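Local coordinates for protein LIN-41 (Caenorhabditis elegans, PDB 4UMG), which controls the onset of developmental plasticity as a TRIM-NHL protein and carries a filamin-type beta-sandwich domain, at residues K8-V13 against I113-T118; A75-P80 against L99-S104; T110-I113 against T118-S121. All coordinates share one frame; numbering follows the deposited sequence.

Interaction 1: residues K8-V13 against I113-T118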
ATOM      1  N   LYS A   8       2.951 -12.624   4.723  1.00 27.10           N
ATOM      2  CA  LYS A   8       1.634 -13.250   4.879  1.00 26.43           C
ATOM      3  C   LYS A   8       0.827 -12.723   6.036  1.00 28.18           C
ATOM      4  O   LYS A   8      -0.405 -12.806   6.000  1.00 29.05           O
ATOM      5  CB  LYS A   8       1.733 -14.785   4.941  1.00 30.39           C
ATOM      6  CG  LYS A   8       2.433 -15.388   6.131  1.00 38.36           C
ATOM      7  CD  LYS A   8       2.666 -16.866   5.840  1.00 44.19           C
ATOM      8  CE  LYS A   8       3.399 -17.580   6.942  1.00 38.48           C
ATOM      9  NZ  LYS A   8       3.461 -19.037   6.621  1.00 36.78           N
ATOM     10  N   ASN A   9       1.504 -12.190   7.084  1.00 24.35           N
ATOM     11  CA  ASN A   9       0.799 -11.674   8.247  1.00 24.32           C
ATOM     12  C   ASN A   9       0.536 -10.176   8.184  1.00 28.42           C
ATOM     13  O   ASN A   9      -0.168  -9.644   9.052  1.00 28.17           O
ATOM     14  CB  ASN A   9       1.547 -12.000   9.569  1.00 29.87           C
ATOM     15  CG  ASN A   9       1.584 -13.494   9.893  1.00 30.85           C
ATOM     16  OD1 ASN A   9       0.916 -14.334   9.257  1.00 28.92           O
ATOM     17  ND2 ASN A   9       2.388 -13.872  10.866  1.00 28.55           N
ATOM     18  N   SER A  10       1.161  -9.491   7.220  1.00 26.51           N
ATOM     19  CA  SER A  10       1.018  -8.041   7.003  1.00 26.35           C
ATOM     20  C   SER A  10      -0.164  -7.772   6.075  1.00 28.86           C
ATOM     21  O   SER A  10      -0.434  -8.564   5.169  1.00 27.64           O
ATOM     22  CB  SER A  10       2.313  -7.440   6.465  1.00 28.35           C
ATOM     23  OG  SER A  10       3.317  -7.673   7.442  1.00 27.46           O
ATOM     24  N   SER A  11      -0.903  -6.682   6.310  1.00 28.58           N
ATOM     25  CA  SER A  11      -2.086  -6.413   5.500  1.00 28.41           C
ATOM     26  C   SER A  11      -2.426  -4.946   5.424  1.00 33.20           C
ATOM     27  O   SER A  11      -2.037  -4.175   6.298  1.00 33.84           O
ATOM     28  CB  SER A  11      -3.295  -7.133   6.103  1.00 33.01           C
ATOM     29  OG  SER A  11      -3.486  -6.720   7.445  1.00 42.51           O
ATOM     30  N   ILE A  12      -3.268  -4.591   4.457  1.00 30.78           N
ATOM     31  CA  ILE A  12      -3.786  -3.221   4.341  1.00 30.55           C
ATOM     32  C   ILE A  12      -4.910  -3.093   5.376  1.00 36.56           C
ATOM     33  O   ILE A  12      -5.702  -4.029   5.550  1.00 36.93           O
ATOM     34  CB  ILE A  12      -4.289  -2.936   2.901  1.00 32.96           C
ATOM     35  CG1 ILE A  12      -3.157  -3.078   1.851  1.00 32.12           C
ATOM     36  CG2 ILE A  12      -5.001  -1.570   2.818  1.00 35.09           C
ATOM     37  CD1 ILE A  12      -3.639  -3.316   0.384  1.00 33.80           C
ATOM     38  N   VAL A  13      -4.967  -1.944   6.059  1.00 34.46           N
ATOM     39  CA  VAL A  13      -5.982  -1.638   7.075  1.00 37.04           C
ATOM     40  C   VAL A  13      -7.259  -1.146   6.365  1.00 42.68           C
ATOM     41  O   VAL A  13      -7.258  -0.072   5.760  1.00 42.07           O
ATOM     42  CB  VAL A  13      -5.451  -0.610   8.110  1.00 42.34           C
ATOM     43  CG1 VAL A  13      -6.519  -0.247   9.152  1.00 43.86           C
ATOM     44  CG2 VAL A  13      -4.193  -1.123   8.797  1.00 42.53           C
ATOM     45  N   ILE A 113       2.338  -4.392  -2.591  1.00 24.00           N
ATOM     46  CA  ILE A 113       3.188  -4.075  -1.448  1.00 23.07           C
ATOM     47  C   ILE A 113       3.913  -5.373  -1.119  1.00 28.65           C
ATOM     48  O   ILE A 113       3.263  -6.402  -0.961  1.00 25.93           O
ATOM     49  CB  ILE A 113       2.372  -3.567  -0.244  1.00 27.28           C
ATOM     50  CG1 ILE A 113       1.475  -2.361  -0.636  1.00 28.54           C
ATOM     51  CG2 ILE A 113       3.308  -3.213   0.941  1.00 28.42           C
ATOM     52  CD1 ILE A 113       0.174  -2.268   0.251  1.00 31.91           C
ATOM     53  N   LEU A 114       5.260  -5.323  -1.120  1.00 28.28           N
ATOM     54  CA  LEU A 114       6.141  -6.458  -0.918  1.00 28.56           C
ATOM     55  C   LEU A 114       6.900  -6.331   0.373  1.00 32.00           C
ATOM     56  O   LEU A 114       7.502  -5.294   0.640  1.00 32.38           O
ATOM     57  CB  LEU A 114       7.171  -6.575  -2.059  1.00 29.02           C
ATOM     58  CG  LEU A 114       6.728  -6.492  -3.525  1.00 35.10           C
ATOM     59  CD1 LEU A 114       7.924  -6.757  -4.438  1.00 37.13           C
ATOM     60  CD2 LEU A 114       5.650  -7.477  -3.865  1.00 38.31           C
ATOM     61  N   VAL A 115       6.872  -7.392   1.180  1.00 29.59           N
ATOM     62  CA  VAL A 115       7.631  -7.433   2.421  1.00 29.28           C
ATOM     63  C   VAL A 115       8.671  -8.524   2.183  1.00 29.25           C
ATOM     64  O   VAL A 115       8.303  -9.663   1.872  1.00 28.20           O
ATOM     65  CB  VAL A 115       6.736  -7.716   3.672  1.00 34.74           C
ATOM     66  CG1 VAL A 115       7.557  -8.282   4.822  1.00 36.13           C
ATOM     67  CG2 VAL A 115       6.019  -6.444   4.109  1.00 34.60           C
ATOM     68  N   LYS A 116       9.962  -8.135   2.201  1.00 27.42           N
ATOM     69  CA  LYS A 116      11.113  -9.036   1.957  1.00 29.43           C
ATOM     70  C   LYS A 116      10.984  -9.716   0.584  1.00 32.87           C
ATOM     71  O   LYS A 116      11.315 -10.898   0.416  1.00 32.91           O
ATOM     72  CB  LYS A 116      11.301 -10.056   3.077  1.00 33.28           C
ATOM     73  CG  LYS A 116      11.614  -9.434   4.431  1.00 38.69           C
ATOM     74  CD  LYS A 116      11.621 -10.532   5.487  1.00 39.00           C
ATOM     75  CE  LYS A 116      11.881  -9.973   6.861  1.00 46.95           C
ATOM     76  NZ  LYS A 116      11.616 -10.988   7.914  1.00 55.41           N
ATOM     77  N   GLY A 117      10.444  -8.965  -0.366  1.00 29.41           N
ATOM     78  CA  GLY A 117      10.285  -9.449  -1.738  1.00 27.79           C
ATOM     79  C   GLY A 117       9.061 -10.285  -1.991  1.00 29.83           C
ATOM     80  O   GLY A 117       8.917 -10.836  -3.075  1.00 29.36           O
ATOM     81  N   THR A 118       8.161 -10.386  -1.020  1.00 26.17           N
ATOM     82  CA  THR A 118       6.948 -11.184  -1.188  1.00 25.27           C
ATOM     83  C   THR A 118       5.701 -10.323  -1.051  1.00 26.19           C
ATOM     84  O   THR A 118       5.596  -9.617  -0.057  1.00 24.86           O
ATOM     85  CB  THR A 118       6.908 -12.325  -0.124  1.00 29.33           C
ATOM     86  OG1 THR A 118       8.005 -13.206  -0.349  1.00 31.79           O
ATOM     87  CG2 THR A 118       5.577 -13.102  -0.152  1.00 27.78           C
TER
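Ile-113 brings the tip of its long branch to the CG1-CD1 branch of Ile-12, the two side chains slanting across each other. The terminal methyl CD1 of Ile-113 lies 3.8 Å from CG1 of Ile-12 and 4.0 Å from its CD1, so a single methyl group rests alongside the last C-C bond of its partner. In Ile-113 the CG1 branch stands anti to the carbonyl carbon (chi1 -54°), and the extended second torsion (151°) then carries CD1 out toward segment 8-13. Ile-12 adopts the same first torsion; its CB starts off to one side, and it is the outer part of the chain that closes the distance. Further along, Val-115 turns CG2 toward Ser-10, but the approach is loose and non-bonded: CG2 is 4.5 Å from Ser-10 OG. That hydroxyl has its polar partners outside the pair, donating to Cys-6 O and accepting from Arg-33 N. The CA atoms of Ser-10 and Val-115 are 8.1 Å apart, a spacing of facing layers rather than of paired strands: strand 11-12 packs across the core of the filamin-type beta sandwich onto strand 107-115. Val-115 also opens a type I' turn that ends at Thr-118; Val-115 N donates to Thr-118 O (2.8 Å) and Thr-118 N to Val-115 O (3.0 Å), fixing the hairpin end. Pro-5 and Leu-32 pack on Val-115, while Phe-17 and Ile-28 pack on Ile-12. Between Ile-12 and Ile-113 the touching groups are all aliphatic, so their attraction is dispersive and hydrophobic, carrying no directional demand of its own.

Interaction 2: residues A75-P80 against L99-S104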
ATOM      1  N   ALA A  75       6.630  -0.632  -1.974  1.00 26.47           N
ATOM      2  CA  ALA A  75       5.245  -0.437  -2.393  1.00 24.54           C
ATOM      3  C   ALA A  75       5.255   0.287  -3.729  1.00 27.31           C
ATOM      4  O   ALA A  75       6.015   1.247  -3.902  1.00 26.99           O
ATOM      5  CB  ALA A  75       4.488   0.382  -1.360  1.00 25.75           C
ATOM      6  N   PHE A  76       4.481  -0.205  -4.688  1.00 22.31           N
ATOM      7  CA  PHE A  76       4.366   0.531  -5.931  1.00 21.97           C
ATOM      8  C   PHE A  76       2.927   0.644  -6.375  1.00 24.56           C
ATOM      9  O   PHE A  76       2.092  -0.192  -6.047  1.00 22.60           O
ATOM     10  CB  PHE A  76       5.262   0.050  -7.049  1.00 26.92           C
ATOM     11  CG  PHE A  76       5.009  -1.366  -7.390  1.00 29.80           C
ATOM     12  CD1 PHE A  76       3.995  -1.712  -8.281  1.00 35.83           C
ATOM     13  CD2 PHE A  76       5.849  -2.363  -6.916  1.00 32.32           C
ATOM     14  CE1 PHE A  76       3.781  -3.042  -8.621  1.00 37.79           C
ATOM     15  CE2 PHE A  76       5.673  -3.680  -7.305  1.00 36.28           C
ATOM     16  CZ  PHE A  76       4.636  -4.012  -8.142  1.00 35.51           C
ATOM     17  N   VAL A  77       2.657   1.680  -7.153  1.00 21.70           N
ATOM     18  CA  VAL A  77       1.356   1.992  -7.695  1.00 21.68           C
ATOM     19  C   VAL A  77       1.580   2.288  -9.160  1.00 24.82           C
ATOM     20  O   VAL A  77       2.538   3.003  -9.508  1.00 22.81           O
ATOM     21  CB  VAL A  77       0.699   3.181  -6.977  1.00 24.99           C
ATOM     22  CG1 VAL A  77      -0.525   3.709  -7.738  1.00 25.36           C
ATOM     23  CG2 VAL A  77       0.318   2.814  -5.546  1.00 23.92           C
ATOM     24  N   ILE A  78       0.786   1.628 -10.008  1.00 24.44           N
ATOM     25  CA  ILE A  78       0.830   1.797 -11.459  1.00 22.93           C
ATOM     26  C   ILE A  78      -0.469   2.414 -11.865  1.00 24.26           C
ATOM     27  O   ILE A  78      -1.535   1.940 -11.461  1.00 22.40           O
ATOM     28  CB  ILE A  78       1.023   0.460 -12.185  1.00 25.81           C
ATOM     29  CG1 ILE A  78       2.153  -0.347 -11.522  1.00 28.25           C
ATOM     30  CG2 ILE A  78       1.270   0.704 -13.663  1.00 26.22           C
ATOM     31  CD1 ILE A  78       3.594   0.481 -11.362  1.00 32.91           C
ATOM     32  N   SER A  79      -0.402   3.456 -12.711  1.00 23.33           N
ATOM     33  CA  SER A  79      -1.600   4.122 -13.141  1.00 23.20           C
ATOM     34  C   SER A  79      -2.273   3.309 -14.285  1.00 27.95           C
ATOM     35  O   SER A  79      -1.683   2.320 -14.744  1.00 23.89           O
ATOM     36  CB  SER A  79      -1.242   5.557 -13.560  1.00 26.58           C
ATOM     37  OG  SER A  79      -0.653   5.504 -14.843  1.00 33.89           O
ATOM     38  N   PRO A  80      -3.504   3.698 -14.738  1.00 31.14           N
ATOM     39  CA  PRO A  80      -4.193   2.946 -15.797  1.00 32.88           C
ATOM     40  C   PRO A  80      -3.495   2.903 -17.163  1.00 35.05           C
ATOM     41  O   PRO A  80      -3.841   2.053 -17.989  1.00 37.64           O
ATOM     42  CB  PRO A  80      -5.558   3.656 -15.906  1.00 35.03           C
ATOM     43  CG  PRO A  80      -5.697   4.422 -14.658  1.00 38.95           C
ATOM     44  CD  PRO A  80      -4.330   4.827 -14.267  1.00 32.97           C
ATOM     45  N   LEU A  99       1.103   4.849   3.255  1.00 26.53           N
ATOM     46  CA  LEU A  99       1.514   4.909   1.868  1.00 25.44           C
ATOM     47  C   LEU A  99       0.731   6.028   1.213  1.00 30.62           C
ATOM     48  O   LEU A  99      -0.492   6.046   1.315  1.00 33.79           O
ATOM     49  CB  LEU A  99       1.178   3.601   1.164  1.00 24.78           C
ATOM     50  CG  LEU A  99       1.852   2.340   1.719  1.00 31.49           C
ATOM     51  CD1 LEU A  99       1.520   1.153   0.840  1.00 31.58           C
ATOM     52  CD2 LEU A  99       3.366   2.476   1.764  1.00 34.41           C
ATOM     53  N   SER A 100       1.424   7.009   0.651  1.00 25.46           N
ATOM     54  CA  SER A 100       0.758   8.153   0.046  1.00 25.12           C
ATOM     55  C   SER A 100       1.058   8.253  -1.425  1.00 27.10           C
ATOM     56  O   SER A 100       2.192   8.025  -1.843  1.00 27.53           O
ATOM     57  CB  SER A 100       1.169   9.454   0.747  1.00 27.45           C
ATOM     58  OG  SER A 100       0.589   9.478   2.037  1.00 46.89           O
ATOM     59  N   TYR A 101       0.029   8.539  -2.230  1.00 25.22           N
ATOM     60  CA  TYR A 101       0.208   8.703  -3.657  1.00 23.11           C
ATOM     61  C   TYR A 101      -0.783   9.714  -4.226  1.00 26.77           C
ATOM     62  O   TYR A 101      -1.795  10.022  -3.597  1.00 26.04           O
ATOM     63  CB  TYR A 101       0.148   7.339  -4.392  1.00 23.98           C
ATOM     64  CG  TYR A 101      -1.254   6.787  -4.505  1.00 24.47           C
ATOM     65  CD1 TYR A 101      -1.850   6.113  -3.437  1.00 26.47           C
ATOM     66  CD2 TYR A 101      -1.968   6.883  -5.698  1.00 25.26           C
ATOM     67  CE1 TYR A 101      -3.132   5.573  -3.550  1.00 27.60           C
ATOM     68  CE2 TYR A 101      -3.275   6.419  -5.795  1.00 24.51           C
ATOM     69  CZ  TYR A 101      -3.851   5.755  -4.721  1.00 27.50           C
ATOM     70  OH  TYR A 101      -5.126   5.264  -4.810  1.00 29.59           O
ATOM     71  N   TYR A 102      -0.501  10.226  -5.425  1.00 23.34           N
ATOM     72  CA  TYR A 102      -1.354  11.247  -6.063  1.00 23.62           C
ATOM     73  C   TYR A 102      -1.818  10.727  -7.418  1.00 26.60           C
ATOM     74  O   TYR A 102      -1.014  10.678  -8.358  1.00 24.88           O
ATOM     75  CB  TYR A 102      -0.554  12.521  -6.234  1.00 25.88           C
ATOM     76  CG  TYR A 102      -1.347  13.685  -6.773  1.00 26.14           C
ATOM     77  CD1 TYR A 102      -2.036  14.539  -5.917  1.00 28.86           C
ATOM     78  CD2 TYR A 102      -1.335  13.991  -8.131  1.00 26.41           C
ATOM     79  CE1 TYR A 102      -2.730  15.642  -6.406  1.00 29.64           C
ATOM     80  CE2 TYR A 102      -1.979  15.131  -8.623  1.00 29.12           C
ATOM     81  CZ  TYR A 102      -2.666  15.958  -7.749  1.00 32.57           C
ATOM     82  OH  TYR A 102      -3.343  17.062  -8.210  1.00 35.30           O
ATOM     83  N   PRO A 103      -3.085  10.258  -7.513  1.00 25.23           N
ATOM     84  CA  PRO A 103      -3.577   9.730  -8.792  1.00 24.75           C
ATOM     85  C   PRO A 103      -4.007  10.874  -9.703  1.00 30.08           C
ATOM     86  O   PRO A 103      -5.026  11.506  -9.430  1.00 30.05           O
ATOM     87  CB  PRO A 103      -4.739   8.831  -8.385  1.00 27.75           C
ATOM     88  CG  PRO A 103      -5.213   9.383  -7.069  1.00 33.07           C
ATOM     89  CD  PRO A 103      -4.128  10.219  -6.467  1.00 29.59           C
ATOM     90  N   SER A 104      -3.227  11.146 -10.769  1.00 26.66           N
ATOM     91  CA  SER A 104      -3.516  12.297 -11.652  1.00 26.63           C
ATOM     92  C   SER A 104      -4.647  12.045 -12.643  1.00 32.38           C
ATOM     93  O   SER A 104      -5.264  12.988 -13.139  1.00 34.27           O
ATOM     94  CB  SER A 104      -2.249  12.731 -12.387  1.00 28.48           C
ATOM     95  OG  SER A 104      -1.931  11.857 -13.459  1.00 31.92           O
TER
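Ala-75 CB sits against the fork of Leu-99, 3.8 Å from its CD1 and 3.9 Å from its CD2, so both methyls of the leucine straddle one small methyl in a purely aliphatic contact. Leu-99 presents that fork because its CG lies anti to the carbonyl carbon (chi1 -61°).

The second kind is aliphatic against aromatic. Val-77 meets Tyr-101 at about a right angle, with CG2 over one face of the ring and CG1 4.0 Å from the ring atom CD2. Met-127 also touches both Val-77 and Tyr-101, and Ile-28 adds to the packing on the tyrosine.

Backbone geometry separates this from strand pairing. The CA atoms of Ala-75 and Leu-99 are 7.8 Å apart and those of Val-77 and Tyr-101 7.9 Å, so the strands run in the same direction at the distance of facing layers; the backbone of Val-77 bonds with Val-85 and that of Leu-99 with Ile-28. Every second residue, Ala-75 and Val-77 against Leu-99 and Tyr-101, points inward. This is the core packing of an immunoglobulin-like beta sandwich, the fold of the filamin repeat.

Interaction 3: residues T110-I113 against T118-S121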
ATOM      1  N   THR A 110      -3.080  -0.083 -10.125  1.00 24.09           N
ATOM      2  CA  THR A 110      -2.593  -1.343  -9.597  1.00 22.21           C
ATOM      3  C   THR A 110      -1.749  -1.032  -8.395  1.00 25.93           C
ATOM      4  O   THR A 110      -0.893  -0.159  -8.478  1.00 25.94           O
ATOM      5  CB  THR A 110      -1.749  -2.084 -10.616  1.00 27.40           C
ATOM      6  OG1 THR A 110      -2.481  -2.178 -11.834  1.00 29.05           O
ATOM      7  CG2 THR A 110      -1.395  -3.487 -10.143  1.00 28.61           C
ATOM      8  N   LEU A 111      -1.949  -1.780  -7.302  1.00 24.82           N
ATOM      9  CA  LEU A 111      -1.158  -1.601  -6.095  1.00 24.37           C
ATOM     10  C   LEU A 111      -0.504  -2.907  -5.755  1.00 25.97           C
ATOM     11  O   LEU A 111      -1.165  -3.954  -5.795  1.00 25.67           O
ATOM     12  CB  LEU A 111      -2.096  -1.234  -4.934  1.00 25.34           C
ATOM     13  CG  LEU A 111      -1.494  -1.209  -3.515  1.00 27.82           C
ATOM     14  CD1 LEU A 111      -0.431  -0.104  -3.354  1.00 27.68           C
ATOM     15  CD2 LEU A 111      -2.579  -1.070  -2.468  1.00 30.07           C
ATOM     16  N   ASN A 112       0.770  -2.857  -5.410  1.00 23.26           N
ATOM     17  CA  ASN A 112       1.452  -4.052  -4.877  1.00 22.10           C
ATOM     18  C   ASN A 112       2.344  -3.629  -3.711  1.00 26.31           C
ATOM     19  O   ASN A 112       2.995  -2.602  -3.795  1.00 25.65           O
ATOM     20  CB  ASN A 112       2.215  -4.866  -5.957  1.00 21.65           C
ATOM     21  CG  ASN A 112       2.403  -6.335  -5.568  1.00 32.03           C
ATOM     22  OD1 ASN A 112       2.044  -6.735  -4.468  1.00 26.73           O
ATOM     23  ND2 ASN A 112       2.940  -7.190  -6.463  1.00 28.69           N
ATOM     24  N   ILE A 113       2.338  -4.392  -2.591  1.00 24.00           N
ATOM     25  CA  ILE A 113       3.188  -4.075  -1.448  1.00 23.07           C
ATOM     26  C   ILE A 113       3.913  -5.373  -1.119  1.00 28.65           C
ATOM     27  O   ILE A 113       3.263  -6.402  -0.961  1.00 25.93           O
ATOM     28  CB  ILE A 113       2.372  -3.567  -0.244  1.00 27.28           C
ATOM     29  CG1 ILE A 113       1.475  -2.361  -0.636  1.00 28.54           C
ATOM     30  CG2 ILE A 113       3.308  -3.213   0.941  1.00 28.42           C
ATOM     31  CD1 ILE A 113       0.174  -2.268   0.251  1.00 31.91           C
ATOM     32  N   THR A 118       8.161 -10.386  -1.020  1.00 26.17           N
ATOM     33  CA  THR A 118       6.948 -11.184  -1.188  1.00 25.27           C
ATOM     34  C   THR A 118       5.701 -10.323  -1.051  1.00 26.19           C
ATOM     35  O   THR A 118       5.596  -9.617  -0.057  1.00 24.86           O
ATOM     36  CB  THR A 118       6.908 -12.325  -0.124  1.00 29.33           C
ATOM     37  OG1 THR A 118       8.005 -13.206  -0.349  1.00 31.79           O
ATOM     38  CG2 THR A 118       5.577 -13.102  -0.152  1.00 27.78           C
ATOM     39  N   PRO A 119       4.699 -10.444  -1.952  1.00 24.78           N
ATOM     40  CA  PRO A 119       3.462  -9.642  -1.795  1.00 24.84           C
ATOM     41  C   PRO A 119       2.773  -9.896  -0.466  1.00 30.04           C
ATOM     42  O   PRO A 119       2.701 -11.064  -0.022  1.00 29.05           O
ATOM     43  CB  PRO A 119       2.571 -10.117  -2.945  1.00 26.73           C
ATOM     44  CG  PRO A 119       3.562 -10.603  -4.007  1.00 31.29           C
ATOM     45  CD  PRO A 119       4.670 -11.248  -3.194  1.00 28.04           C
ATOM     46  N   ILE A 120       2.274  -8.819   0.178  1.00 25.64           N
ATOM     47  CA  ILE A 120       1.576  -8.993   1.449  1.00 27.21           C
ATOM     48  C   ILE A 120       0.210  -9.590   1.211  1.00 31.09           C
ATOM     49  O   ILE A 120      -0.210  -9.698   0.058  1.00 28.38           O
ATOM     50  CB  ILE A 120       1.507  -7.692   2.260  1.00 29.32           C
ATOM     51  CG1 ILE A 120       0.665  -6.577   1.527  1.00 29.92           C
ATOM     52  CG2 ILE A 120       2.931  -7.242   2.622  1.00 30.53           C
ATOM     53  CD1 ILE A 120       0.262  -5.386   2.409  1.00 29.68           C
ATOM     54  N   SER A 121      -0.526  -9.922   2.304  1.00 31.34           N
ATOM     55  CA  SER A 121      -1.863 -10.493   2.123  1.00 31.76           C
ATOM     56  C   SER A 121      -2.735  -9.510   1.349  1.00 34.29           C
ATOM     57  O   SER A 121      -2.744  -8.313   1.638  1.00 33.79           O
ATOM     58  CB  SER A 121      -2.497 -10.822   3.473  1.00 39.69           C
ATOM     59  OG  SER A 121      -2.743  -9.631   4.192  1.00 54.95           O
TER
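The first torsion of Ile-120 (chi1 64°) places CG1 between the backbone N and the carbonyl carbon, and the extended second torsion then sends CD1 over the side chain of Ile-113. CD1 of Ile-120 lies 3.8 Å from CB of Ile-113 and 3.8 Å from its CD1, the two chains slanting across one another. Asn-112 has CG roughly anti to its backbone N (chi1 -156°), and this together with a second torsion that nearly eclipses OD1 with CA brings OD1 to Pro-119; OD1 to Pro-119 CB is 3.7 Å, a van der Waals approach, with CG a little farther off.

Between these side-chain contacts lies a backbone bond of the hairpin: Ile-120 N donates to Ile-113 O at 2.8 Å, with 158° at the hydrogen. The same oxygen receives a CA-H...O contact from Pro-119 CA (3.4 Å) and is flanked by Ile-120 CG1 at 3.6 Å. Val-30 packs on both isoleucines. A serine in place of Ile-120 would probably lose the methyl lying against CB and CD1 of Ile-113 and open a gap on that flank and beside Val-30, with Ile-12 and Leu-99 still covering the rest of CD1. The short, fairly straight bond is one link in the hairpin pairing, alongside the turn bonds of Val-115 with Thr-118 and the bond of Leu-111 with Thr-125. Ile-120 carbons beside the oxygen probably limit its access to water, which may strengthen the bond.

How the interactions relate
Interactions 1 and 3 lie together, centres about 6 Å apart, sharing Ile-113 and Thr-118 on the hairpin of strands 107-115 and 118-130; Ser-10 O and Ser-121 OG join them by a probable hydrogen bond. The centre of interaction 2 is about 17 Å from that of interaction 1, across the chain's centre, and about 13 Å from that of interaction 3. Strand 73-78 pairs with strand 107-115, and Leu-99 CD1 reaches Ile-113 CD1, so one core runs through all three. Along the chain, 8-13 comes first, then interaction 2, then the hairpin, so interaction 1 packs the first strand against the late strand 107-115 within the filamin-type fold.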